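Long-range contact in protein-S-isoprenylcysteine O-methyltransferase (Tribolium castaneum, PDB 5V7P), which methylates the C-terminal carboxylate of isoprenylated cysteine residues in proteins, using S-adenosyl-L-methionine as methyl donor: residues A[150-155]-A[225-230]. Sequence-based numbering, arbitrary orientation.
Sequences PGLKEI and ILINPL
The carbonyl of Leu226 accepts a hydrogen bond from the ammonium of Lys153, with Leu226 O 2.9 Å from NZ and the donor tilted 21° from the carbonyl plane. Ile227 follows with positive phi. Its O lies 2.6 Å from Lys153 NZ, which sits well above the carbonyl plane, while its CB points toward 150-155. There CG2 meets Leu152 CD1 at 3.7 Å as the two side chains run alongside each other in opposite senses, and CD1 packs against the backbone oxygens of Leu152 and Ile155, 3.2 Å from Ile155 O. Asn228 brings a third acceptor, OD1, 2.9 Å from Lys153 NZ; its ND2 bonds to Gln223. Pro229 adds a looser apolar touch, its CD 4.2 Å from Leu152 CD2. The lysine chain, bent at chi2 (-56°) and extended beyond, delivers NZ to all three oxygens, and Glu145 of helix 129-148 supplies a salt bridge. Replacing Lys153 by an alanine would probably leave both carbonyls and the Asn228 amide oxygen without this donor and Glu145 without this counter-charge. The contact thus joins the weakly bonded helical turn 150-153, probably on the lumenal side, to the Schellman motif at Ile227 that closes helix 210-225.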
loop_
_atom_site.group_PDB
_atom_site.type_symbol
_atom_site.label_atom_id
_atom_site.label_comp_id
_atom_site.label_asym_id
_atom_site.label_seq_id
_atom_site.Cartn_x
_atom_site.Cartn_y
_atom_site.Cartn_z
ATOM N N PRO A 150 5.374 20.190 24.981
ATOM C CA PRO A 150 3.992 20.443 24.536
ATOM C C PRO A 150 3.869 21.603 23.563
ATOM O O PRO A 150 2.982 21.583 22.701
ATOM C CB PRO A 150 3.244 20.722 25.849
ATOM C CG PRO A 150 4.306 21.062 26.848
ATOM C CD PRO A 150 5.511 20.279 26.445
ATOM N N GLY A 151 4.730 22.617 23.673
ATOM C CA GLY A 151 4.655 23.743 22.758
ATOM C C GLY A 151 4.927 23.354 21.320
ATOM O O GLY A 151 4.448 24.013 20.392
ATOM N N LEU A 152 5.693 22.281 21.111
ATOM C CA LEU A 152 5.990 21.831 19.755
ATOM C C LEU A 152 4.718 21.440 19.014
ATOM O O LEU A 152 4.539 21.793 17.843
ATOM C CB LEU A 152 6.967 20.656 19.801
ATOM C CG LEU A 152 7.352 20.014 18.464
ATOM C CD1 LEU A 152 8.157 20.976 17.610
ATOM C CD2 LEU A 152 8.126 18.730 18.699
ATOM N N LYS A 153 3.822 20.710 19.676
ATOM C CA LYS A 153 2.584 20.264 19.051
ATOM C C LYS A 153 1.488 21.319 19.092
ATOM O O LYS A 153 0.407 21.087 18.538
ATOM C CB LYS A 153 2.087 18.983 19.728
ATOM C CG LYS A 153 3.161 17.918 19.916
ATOM C CD LYS A 153 3.832 17.536 18.602
ATOM C CE LYS A 153 4.819 16.398 18.805
ATOM N NZ LYS A 153 5.527 16.029 17.552
ATOM N N GLU A 154 1.735 22.461 19.728
ATOM C CA GLU A 154 0.785 23.564 19.758
ATOM C C GLU A 154 1.003 24.554 18.621
ATOM O O GLU A 154 0.367 25.611 18.604
ATOM C CB GLU A 154 0.869 24.290 21.103
ATOM C CG GLU A 154 0.258 23.513 22.262
ATOM C CD GLU A 154 0.597 24.111 23.612
ATOM O OE1 GLU A 154 1.322 23.455 24.389
ATOM O OE2 GLU A 154 0.147 25.241 23.896
ATOM N N ILE A 155 1.884 24.234 17.677
ATOM C CA ILE A 155 2.123 25.102 16.510
ATOM C C ILE A 155 1.154 24.626 15.434
ATOM O O ILE A 155 1.506 23.916 14.488
ATOM C CB ILE A 155 3.585 25.065 16.052
ATOM C CG1 ILE A 155 4.523 25.340 17.235
ATOM C CG2 ILE A 155 3.807 26.085 14.944
ATOM C CD1 ILE A 155 5.987 25.096 16.932
ATOM N N ILE A 225 1.655 16.954 9.797
ATOM C CA ILE A 225 0.514 17.105 10.695
ATOM C C ILE A 225 0.969 16.920 12.133
ATOM O O ILE A 225 0.732 17.771 12.997
ATOM C CB ILE A 225 -0.603 16.110 10.327
ATOM C CG1 ILE A 225 -1.089 16.366 8.898
ATOM C CG2 ILE A 225 -1.766 16.209 11.320
ATOM C CD1 ILE A 225 -2.116 15.365 8.397
ATOM N N LEU A 226 1.662 15.811 12.399
ATOM C CA LEU A 226 2.123 15.468 13.738
ATOM C C LEU A 226 3.258 16.358 14.230
ATOM O O LEU A 226 3.586 16.305 15.420
ATOM C CB LEU A 226 2.576 14.000 13.757
ATOM C CG LEU A 226 1.704 12.918 14.403
ATOM C CD1 LEU A 226 0.225 13.270 14.446
ATOM C CD2 LEU A 226 1.895 11.606 13.657
ATOM N N ILE A 227 3.859 17.164 13.358
ATOM C CA ILE A 227 5.033 17.953 13.715
ATOM C C ILE A 227 6.045 17.031 14.388
ATOM O O ILE A 227 6.481 17.281 15.517
ATOM C CB ILE A 227 4.661 19.147 14.617
ATOM C CG1 ILE A 227 3.470 19.906 14.013
ATOM C CG2 ILE A 227 5.866 20.076 14.788
ATOM C CD1 ILE A 227 3.071 21.173 14.754
ATOM N N ASN A 228 6.409 15.945 13.699
ATOM C CA ASN A 228 7.408 15.002 14.179
ATOM C C ASN A 228 8.727 15.279 13.467
ATOM O O ASN A 228 8.900 14.863 12.311
ATOM C CB ASN A 228 6.955 13.560 13.929
ATOM C CG ASN A 228 5.970 13.063 14.972
ATOM O OD1 ASN A 228 5.909 13.582 16.084
ATOM N ND2 ASN A 228 5.200 12.041 14.617
ATOM N N PRO A 229 9.690 15.961 14.097
ATOM C CA PRO A 229 10.935 16.293 13.383
ATOM C C PRO A 229 11.788 15.087 13.028
ATOM O O PRO A 229 12.633 15.195 12.131
ATOM C CB PRO A 229 11.666 17.225 14.361
ATOM C CG PRO A 229 11.099 16.901 15.697
ATOM C CD PRO A 229 9.672 16.516 15.462
ATOM N N LEU A 230 11.607 13.947 13.690
ATOM C CA LEU A 230 12.382 12.760 13.348
ATOM C C LEU A 230 11.735 11.951 12.229
ATOM O O LEU A 230 12.438 11.434 11.354
ATOM C CB LEU A 230 12.568 11.873 14.584
ATOM C CG LEU A 230 13.273 12.506 15.787
ATOM C CD1 LEU A 230 13.351 11.506 16.932
ATOM C CD2 LEU A 230 14.666 13.004 15.417
#